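Local coordinates for fucolectin-related protein (Streptococcus pneumoniae, PDB 2WMF) that probably hydrolyses glycosidic bonds in host blood-group carbohydrate antigens, as a family 98 glycoside hydrolase of a pneumococcus, at residues Val27-Leu41 and Val169-Asp181. Sequence-based numbering, arbitrary orientation.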
ATOM      1  N   VAL A  27      21.649  -1.294 -20.912  1.00 23.97           N
ATOM      2  CA  VAL A  27      22.006  -0.714 -19.573  1.00 22.06           C
ATOM      3  C   VAL A  27      21.382  -1.595 -18.499  1.00 21.51           C
ATOM      4  O   VAL A  27      20.243  -2.042 -18.644  1.00 21.31           O
ATOM      5  CB  VAL A  27      21.454   0.718 -19.436  1.00 23.53           C
ATOM      6  CG1 VAL A  27      21.870   1.345 -18.096  1.00 24.12           C
ATOM      7  CG2 VAL A  27      21.925   1.548 -20.614  1.00 23.48           C
ATOM      8  N   GLN A  28      22.103  -1.860 -17.422  1.00 20.04           N
ATOM      9  CA  GLN A  28      21.510  -2.688 -16.389  1.00 19.30           C
ATOM     10  C   GLN A  28      20.636  -1.805 -15.505  1.00 17.49           C
ATOM     11  O   GLN A  28      20.940  -0.634 -15.288  1.00 17.07           O
ATOM     12  CB  GLN A  28      22.560  -3.387 -15.565  1.00 19.70           C
ATOM     13  CG  GLN A  28      21.975  -4.287 -14.467  1.00 20.05           C
ATOM     14  CD  GLN A  28      23.030  -4.998 -13.711  1.00 19.60           C
ATOM     15  OE1 GLN A  28      24.153  -4.588 -13.733  1.00 19.72           O
ATOM     16  NE2 GLN A  28      22.670  -6.073 -13.029  1.00 19.03           N
ATOM     17  N   MET A  29      19.527  -2.374 -15.066  1.00 16.49           N
ATOM     18  CA  MET A  29      18.644  -1.662 -14.169  1.00 15.00           C
ATOM     19  C   MET A  29      19.366  -1.417 -12.838  1.00 14.05           C
ATOM     20  O   MET A  29      20.094  -2.284 -12.293  1.00 14.33           O
ATOM     21  CB  MET A  29      17.351  -2.435 -13.983  1.00 15.15           C
ATOM     22  CG  MET A  29      16.534  -2.613 -15.249  1.00 15.83           C
ATOM     23  SD  MET A  29      15.954  -1.072 -15.962  1.00 16.23           S
ATOM     24  CE  MET A  29      14.874  -0.439 -14.654  1.00 15.10           C
ATOM     25  N   ARG A  30      19.162  -0.214 -12.316  1.00 11.14           N
ATOM     26  CA  ARG A  30      19.741   0.169 -11.037  1.00 10.94           C
ATOM     27  C   ARG A  30      19.081  -0.479  -9.812  1.00 10.32           C
ATOM     28  O   ARG A  30      19.696  -0.565  -8.765  1.00 12.28           O
ATOM     29  CB  ARG A  30      19.702   1.695 -10.888  1.00 10.29           C
ATOM     30  CG  ARG A  30      20.572   2.427 -11.902  1.00 11.23           C
ATOM     31  CD  ARG A  30      20.679   3.963 -11.611  1.00 10.73           C
ATOM     32  NE  ARG A  30      21.609   4.599 -12.562  1.00 12.16           N
ATOM     33  CZ  ARG A  30      22.467   5.570 -12.286  1.00 12.22           C
ATOM     34  NH1 ARG A  30      22.547   6.139 -11.115  1.00 11.74           N
ATOM     35  NH2 ARG A  30      23.317   5.945 -13.235  1.00 11.97           N
ATOM     36  N   THR A  31      17.814  -0.850  -9.982  1.00 10.21           N
ATOM     37  CA  THR A  31      17.013  -1.568  -8.983  1.00  9.53           C
ATOM     38  C   THR A  31      16.259  -2.664  -9.725  1.00 10.11           C
ATOM     39  O   THR A  31      15.734  -2.407 -10.802  1.00 10.10           O
ATOM     40  CB  THR A  31      15.987  -0.628  -8.289  1.00  9.63           C
ATOM     41  OG1 THR A  31      16.642   0.573  -7.860  1.00 10.64           O
ATOM     42  CG2 THR A  31      15.295  -1.361  -7.103  1.00 10.11           C
ATOM     43  N   THR A  32      16.245  -3.881  -9.173  1.00 10.65           N
ATOM     44  CA  THR A  32      15.452  -4.972  -9.686  1.00 10.23           C
ATOM     45  C   THR A  32      14.124  -4.931  -8.911  1.00 10.09           C
ATOM     46  O   THR A  32      14.107  -5.088  -7.691  1.00 10.64           O
ATOM     47  CB  THR A  32      16.153  -6.304  -9.490  1.00 11.51           C
ATOM     48  OG1 THR A  32      17.338  -6.305 -10.292  1.00 14.27           O
ATOM     49  CG2 THR A  32      15.276  -7.455  -9.884  1.00 12.69           C
ATOM     50  N   ILE A  33      13.052  -4.642  -9.638  1.00  9.52           N
ATOM     51  CA  ILE A  33      11.700  -4.544  -9.062  1.00  8.73           C
ATOM     52  C   ILE A  33      10.791  -5.487  -9.829  1.00  8.36           C
ATOM     53  O   ILE A  33      10.603  -5.336 -11.038  1.00  9.83           O
ATOM     54  CB  ILE A  33      11.105  -3.102  -9.164  1.00  8.31           C
ATOM     55  CG1 ILE A  33      12.066  -2.077  -8.575  1.00  8.26           C
ATOM     56  CG2 ILE A  33       9.727  -3.078  -8.484  1.00  9.35           C
ATOM     57  CD1 ILE A  33      11.641  -0.605  -8.746  1.00  8.81           C
ATOM     58  N   ASN A  34      10.233  -6.476  -9.125  1.00  8.91           N
ATOM     59  CA  ASN A  34       9.297  -7.423  -9.687  1.00  9.73           C
ATOM     60  C   ASN A  34       8.671  -8.173  -8.508  1.00  8.74           C
ATOM     61  O   ASN A  34       8.995  -7.906  -7.349  1.00  8.88           O
ATOM     62  CB  ASN A  34       9.956  -8.409 -10.677  1.00 10.89           C
ATOM     63  CG  ASN A  34      11.109  -9.173 -10.063  1.00 11.36           C
ATOM     64  OD1 ASN A  34      10.927  -9.847  -9.062  1.00 11.53           O
ATOM     65  ND2 ASN A  34      12.312  -9.108 -10.702  1.00 11.76           N
ATOM     66  N   ASN A  35       7.755  -9.100  -8.790  1.00  9.54           N
ATOM     67  CA  ASN A  35       7.104  -9.847  -7.721  1.00 10.29           C
ATOM     68  C   ASN A  35       8.058 -10.588  -6.781  1.00 11.03           C
ATOM     69  O   ASN A  35       7.755 -10.731  -5.586  1.00 11.48           O
ATOM     70  CB  ASN A  35       5.997 -10.761  -8.226  1.00 10.28           C
ATOM     71  CG  ASN A  35       6.526 -11.918  -9.085  1.00  9.09           C
ATOM     72  OD1 ASN A  35       7.512 -11.764  -9.810  1.00 10.81           O
ATOM     73  ND2 ASN A  35       5.811 -13.017  -9.070  1.00  9.79           N
ATOM     74  N   GLU A  36       9.188 -11.081  -7.312  1.00 11.20           N
ATOM     75  CA  GLU A  36      10.209 -11.742  -6.498  1.00 12.21           C
ATOM     76  C   GLU A  36      11.184 -10.790  -5.806  1.00 11.08           C
ATOM     77  O   GLU A  36      11.986 -11.209  -4.986  1.00 12.12           O
ATOM     78  CB  GLU A  36      10.970 -12.765  -7.352  1.00 13.20           C
ATOM     79  CG  GLU A  36       9.990 -13.805  -7.913  1.00 15.26           C
ATOM     80  CD  GLU A  36      10.608 -14.851  -8.844  1.00 18.04           C
ATOM     81  OE1 GLU A  36      11.826 -15.013  -8.791  1.00 20.42           O
ATOM     82  OE2 GLU A  36       9.816 -15.508  -9.620  1.00 24.21           O
ATOM     83  N   SER A  37      11.078  -9.492  -6.113  1.00  9.77           N
ATOM     84  CA  SER A  37      11.985  -8.468  -5.603  1.00  9.04           C
ATOM     85  C   SER A  37      11.219  -7.130  -5.473  1.00  8.85           C
ATOM     86  O   SER A  37      11.400  -6.212  -6.267  1.00  8.31           O
ATOM     87  CB  SER A  37      13.136  -8.297  -6.581  1.00  9.16           C
ATOM     88  OG  SER A  37      14.112  -7.393  -6.148  1.00  9.91           O
ATOM     89  N   PRO A  38      10.309  -7.058  -4.495  1.00  8.08           N
ATOM     90  CA  PRO A  38       9.533  -5.837  -4.298  1.00  8.72           C
ATOM     91  C   PRO A  38      10.398  -4.721  -3.723  1.00  8.46           C
ATOM     92  O   PRO A  38      11.578  -4.931  -3.364  1.00  8.88           O
ATOM     93  CB  PRO A  38       8.465  -6.282  -3.302  1.00  8.75           C
ATOM     94  CG  PRO A  38       9.128  -7.364  -2.490  1.00  8.31           C
ATOM     95  CD  PRO A  38       9.968  -8.100  -3.516  1.00  7.05           C
ATOM     96  N   LEU A  39       9.828  -3.514  -3.668  1.00  8.90           N
ATOM     97  CA  LEU A  39      10.545  -2.337  -3.213  1.00  8.54           C
ATOM     98  C   LEU A  39       9.786  -1.591  -2.109  1.00  8.47           C
ATOM     99  O   LEU A  39       8.583  -1.302  -2.236  1.00  8.41           O
ATOM    100  CB  LEU A  39      10.830  -1.355  -4.395  1.00  8.22           C
ATOM    101  CG  LEU A  39      11.567  -0.062  -4.030  1.00  9.36           C
ATOM    102  CD1 LEU A  39      12.996  -0.428  -3.571  1.00  9.04           C
ATOM    103  CD2 LEU A  39      11.627   0.951  -5.197  1.00  9.76           C
ATOM    104  N   LEU A  40      10.482  -1.377  -0.993  1.00  8.25           N
ATOM    105  CA  LEU A  40       9.948  -0.581   0.130  1.00  8.64           C
ATOM    106  C   LEU A  40      10.655   0.761   0.151  1.00  9.04           C
ATOM    107  O   LEU A  40      11.876   0.816   0.292  1.00  8.89           O
ATOM    108  CB  LEU A  40      10.155  -1.337   1.449  1.00  8.90           C
ATOM    109  CG  LEU A  40       9.787  -0.591   2.750  1.00  8.30           C
ATOM    110  CD1 LEU A  40       8.252  -0.481   2.823  1.00  9.07           C
ATOM    111  CD2 LEU A  40      10.332  -1.262   4.033  1.00 10.84           C
ATOM    112  N   LEU A  41       9.880   1.850   0.036  1.00  8.55           N
ATOM    113  CA  LEU A  41      10.363   3.190   0.150  1.00  9.74           C
ATOM    114  C   LEU A  41      10.036   3.768   1.552  1.00  9.08           C
ATOM    115  O   LEU A  41       8.913   3.656   2.032  1.00  9.30           O
ATOM    116  CB  LEU A  41       9.769   4.104  -0.920  1.00  9.96           C
ATOM    117  CG  LEU A  41      10.203   3.819  -2.363  1.00 10.72           C
ATOM    118  CD1 LEU A  41       9.268   4.498  -3.389  1.00 11.68           C
ATOM    119  CD2 LEU A  41      11.651   4.263  -2.567  1.00 12.25           C
ATOM    120  N   VAL A 169      14.907  10.143 -19.417  1.00 10.72           N
ATOM    121  CA  VAL A 169      16.210  10.254 -18.744  1.00 10.48           C
ATOM    122  C   VAL A 169      16.440   9.024 -17.842  1.00 10.71           C
ATOM    123  O   VAL A 169      17.527   8.449 -17.809  1.00 11.87           O
ATOM    124  CB  VAL A 169      16.369  11.531 -17.897  1.00 11.25           C
ATOM    125  CG1 VAL A 169      17.769  11.584 -17.214  1.00 13.07           C
ATOM    126  CG2 VAL A 169      16.199  12.817 -18.728  1.00 13.08           C
ATOM    127  N   CYS A 170      15.416   8.633 -17.083  1.00 10.19           N
ATOM    128  CA  CYS A 170      15.514   7.446 -16.269  1.00 10.48           C
ATOM    129  C   CYS A 170      15.898   6.231 -17.100  1.00 10.07           C
ATOM    130  O   CYS A 170      16.744   5.452 -16.698  1.00 11.62           O
ATOM    131  CB  CYS A 170      14.194   7.203 -15.520  1.00 10.43           C
ATOM    132  SG  CYS A 170      13.932   8.389 -14.144  1.00 12.13           S
ATOM    133  N   ALA A 171      15.260   6.071 -18.256  1.00 10.29           N
ATOM    134  CA  ALA A 171      15.497   4.890 -19.111  1.00 11.66           C
ATOM    135  C   ALA A 171      16.950   4.859 -19.597  1.00 12.65           C
ATOM    136  O   ALA A 171      17.533   3.776 -19.775  1.00 13.71           O
ATOM    137  CB  ALA A 171      14.505   4.872 -20.307  1.00 11.83           C
ATOM    138  N   LYS A 172      17.522   6.032 -19.807  1.00 13.22           N
ATOM    139  CA  LYS A 172      18.915   6.140 -20.264  1.00 13.61           C
ATOM    140  C   LYS A 172      19.891   5.520 -19.251  1.00 13.06           C
ATOM    141  O   LYS A 172      20.964   4.971 -19.616  1.00 13.92           O
ATOM    142  CB  LYS A 172      19.214   7.603 -20.557  1.00 14.46           C
ATOM    143  CG  LYS A 172      20.622   7.902 -20.989  1.00 14.69           C
ATOM    144  CD  LYS A 172      20.792   9.379 -21.429  1.00 15.11           C
ATOM    145  CE  LYS A 172      22.266   9.762 -21.581  1.00 17.37           C
ATOM    146  NZ  LYS A 172      22.458  11.205 -21.782  1.00 18.27           N
ATOM    147  N   TYR A 173      19.529   5.598 -17.970  1.00 12.75           N
ATOM    148  CA  TYR A 173      20.415   5.227 -16.877  1.00 12.35           C
ATOM    149  C   TYR A 173      19.939   3.997 -16.090  1.00 11.03           C
ATOM    150  O   TYR A 173      20.485   3.713 -15.044  1.00 12.70           O
ATOM    151  CB  TYR A 173      20.621   6.443 -15.932  1.00 12.38           C
ATOM    152  CG  TYR A 173      21.461   7.544 -16.590  1.00 13.88           C
ATOM    153  CD1 TYR A 173      22.842   7.396 -16.676  1.00 13.93           C
ATOM    154  CD2 TYR A 173      20.873   8.647 -17.204  1.00 13.06           C
ATOM    155  CE1 TYR A 173      23.629   8.352 -17.319  1.00 12.67           C
ATOM    156  CE2 TYR A 173      21.639   9.616 -17.852  1.00 14.50           C
ATOM    157  CZ  TYR A 173      23.018   9.467 -17.917  1.00 13.63           C
ATOM    158  OH  TYR A 173      23.861  10.382 -18.563  1.00 15.98           O
ATOM    159  N   GLY A 174      18.917   3.288 -16.577  1.00 11.78           N
ATOM    160  CA  GLY A 174      18.424   2.105 -15.884  1.00 11.42           C
ATOM    161  C   GLY A 174      17.696   2.405 -14.588  1.00 10.99           C
ATOM    162  O   GLY A 174      17.590   1.546 -13.718  1.00 10.89           O
ATOM    163  N   ALA A 175      17.192   3.636 -14.490  1.00 10.48           N
ATOM    164  CA  ALA A 175      16.534   4.107 -13.301  1.00 10.57           C
ATOM    165  C   ALA A 175      15.014   3.987 -13.398  1.00 10.04           C
ATOM    166  O   ALA A 175      14.470   3.617 -14.461  1.00 10.31           O
ATOM    167  CB  ALA A 175      16.950   5.556 -13.039  1.00 10.29           C
ATOM    168  N   HIS A 176      14.331   4.293 -12.290  1.00  9.31           N
ATOM    169  CA  HIS A 176      12.847   4.263 -12.255  1.00  8.72           C
ATOM    170  C   HIS A 176      12.240   5.654 -11.993  1.00  8.21           C
ATOM    171  O   HIS A 176      12.715   6.396 -11.143  1.00  8.67           O
ATOM    172  CB  HIS A 176      12.347   3.306 -11.179  1.00  8.65           C
ATOM    173  CG  HIS A 176      12.529   1.856 -11.517  1.00  8.01           C
ATOM    174  ND1 HIS A 176      13.657   1.132 -11.162  1.00 10.49           N
ATOM    175  CD2 HIS A 176      11.718   1.003 -12.188  1.00  9.87           C
ATOM    176  CE1 HIS A 176      13.531  -0.104 -11.623  1.00 10.31           C
ATOM    177  NE2 HIS A 176      12.352  -0.214 -12.241  1.00  7.90           N
ATOM    178  N   PHE A 177      11.174   5.940 -12.721  1.00  7.76           N
ATOM    179  CA  PHE A 177      10.316   7.091 -12.499  1.00  7.82           C
ATOM    180  C   PHE A 177       9.076   6.551 -11.807  1.00  7.35           C
ATOM    181  O   PHE A 177       8.373   5.679 -12.342  1.00  7.43           O
ATOM    182  CB  PHE A 177       9.937   7.760 -13.823  1.00  8.10           C
ATOM    183  CG  PHE A 177       9.138   9.063 -13.672  1.00  9.00           C
ATOM    184  CD1 PHE A 177       9.794  10.260 -13.516  1.00  8.70           C
ATOM    185  CD2 PHE A 177       7.739   9.043 -13.603  1.00  8.27           C
ATOM    186  CE1 PHE A 177       9.109  11.458 -13.357  1.00  7.88           C
ATOM    187  CE2 PHE A 177       7.033  10.214 -13.461  1.00  9.19           C
ATOM    188  CZ  PHE A 177       7.704  11.421 -13.315  1.00  8.88           C
ATOM    189  N   ILE A 178       8.816   7.080 -10.614  1.00  7.45           N
ATOM    190  CA  ILE A 178       7.703   6.589  -9.751  1.00  8.44           C
ATOM    191  C   ILE A 178       6.696   7.724  -9.575  1.00  8.35           C
ATOM    192  O   ILE A 178       7.030   8.773  -9.008  1.00  8.53           O
ATOM    193  CB  ILE A 178       8.197   6.070  -8.390  1.00  8.43           C
ATOM    194  CG1 ILE A 178       9.262   4.980  -8.601  1.00  9.13           C
ATOM    195  CG2 ILE A 178       6.997   5.537  -7.522  1.00  8.03           C
ATOM    196  CD1 ILE A 178       9.756   4.344  -7.326  1.00 10.90           C
ATOM    197  N   TRP A 179       5.470   7.482 -10.052  1.00  9.15           N
ATOM    198  CA  TRP A 179       4.403   8.501 -10.029  1.00  7.86           C
ATOM    199  C   TRP A 179       3.263   8.086  -9.076  1.00  7.90           C
ATOM    200  O   TRP A 179       2.547   7.149  -9.377  1.00  9.00           O
ATOM    201  CB  TRP A 179       3.837   8.734 -11.451  1.00  8.88           C
ATOM    202  CG  TRP A 179       2.966   9.957 -11.594  1.00  8.77           C
ATOM    203  CD1 TRP A 179       2.310  10.641 -10.595  1.00  9.27           C
ATOM    204  CD2 TRP A 179       2.643  10.629 -12.813  1.00  8.75           C
ATOM    205  NE1 TRP A 179       1.599  11.679 -11.123  1.00  7.90           N
ATOM    206  CE2 TRP A 179       1.772  11.693 -12.484  1.00  9.19           C
ATOM    207  CE3 TRP A 179       2.994  10.427 -14.162  1.00  9.20           C
ATOM    208  CZ2 TRP A 179       1.282  12.575 -13.456  1.00  8.59           C
ATOM    209  CZ3 TRP A 179       2.511  11.273 -15.117  1.00  9.56           C
ATOM    210  CH2 TRP A 179       1.650  12.341 -14.765  1.00  9.72           C
ATOM    211  N   HIS A 180       3.132   8.769  -7.936  1.00  6.84           N
ATOM    212  CA  HIS A 180       2.042   8.520  -6.979  1.00  7.51           C
ATOM    213  C   HIS A 180       0.946   9.553  -7.213  1.00  8.00           C
ATOM    214  O   HIS A 180       1.171  10.780  -7.132  1.00  9.33           O
ATOM    215  CB  HIS A 180       2.524   8.683  -5.525  1.00  6.90           C
ATOM    216  CG  HIS A 180       3.430   7.595  -5.029  1.00  8.11           C
ATOM    217  ND1 HIS A 180       2.980   6.336  -4.683  1.00  9.81           N
ATOM    218  CD2 HIS A 180       4.754   7.617  -4.739  1.00  8.49           C
ATOM    219  CE1 HIS A 180       3.998   5.617  -4.229  1.00  9.40           C
ATOM    220  NE2 HIS A 180       5.084   6.369  -4.239  1.00  8.99           N
ATOM    221  N   ASP A 181      -0.272   9.076  -7.473  1.00  7.89           N
ATOM    222  CA  ASP A 181      -1.415   9.984  -7.691  1.00  8.09           C
ATOM    223  C   ASP A 181      -2.707   9.187  -7.614  1.00  7.74           C
ATOM    224  O   ASP A 181      -2.683   7.975  -7.353  1.00  7.42           O
ATOM    225  CB  ASP A 181      -1.259  10.784  -9.012  1.00  7.87           C
ATOM    226  CG  ASP A 181      -1.157  12.265  -8.791  1.00  9.11           C
ATOM    227  OD1 ASP A 181      -1.837  12.758  -7.859  1.00  9.36           O
ATOM    228  OD2 ASP A 181      -0.360  12.924  -9.527  1.00  8.51           O
TER
HETATM  229  O   HOH W   1      23.786   4.061 -15.415  1.00 21.55           O
HETATM  230  O   HOH W   2      16.149   2.015 -10.083  1.00 11.24           O
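R30 holds the turn after helix 159-172 with two hydrogen bonds to successive carbonyls. Its backbone N gives a nearly straight bond to G174 O (2.7 Å, 178°), and its NE gives a more bent one to Y173 O (2.9 Å). CG lies beside the backbone N (chi1 -65°) and the chain then runs extended to NE, which carries the guanidinium alongside Y173, its plane almost perpendicular to the phenol ring. NH1 gives to L143 O and Y140 O, NH2 to F137 O and to a water that also makes a weak bond to Y173 O, tying in helix 130-139 and the start of strand 143-149. G174 has a positive phi, and its bare CA lets the backbone of Q28 and M29 pass close by.

H176 has apolar groups against its ring and polar ones at its edge. I33 CD1 sits over one face of the imidazole in a CH-pi contact, 3.5 Å from the ring centroid, while M29, bent at chi2 and chi3, brings CE obliquely to within 3.3 Å of H176 CE1. At the ring edge lie T31 O and a water that bridges H176 ND1 (2.9 Å) and T31 OG1. Deeper in, L41 and I178 meet tip to tip, CD1 to CD1 at 4.0 Å.

Strands 39-45 and 176-180 are the first and fifth of a closed eight-stranded parallel barrel, so I178 and L41 meet across its interior, and residues 27-38 run across the N-terminal end of the strands of this (beta/alpha)8 (TIM) barrel.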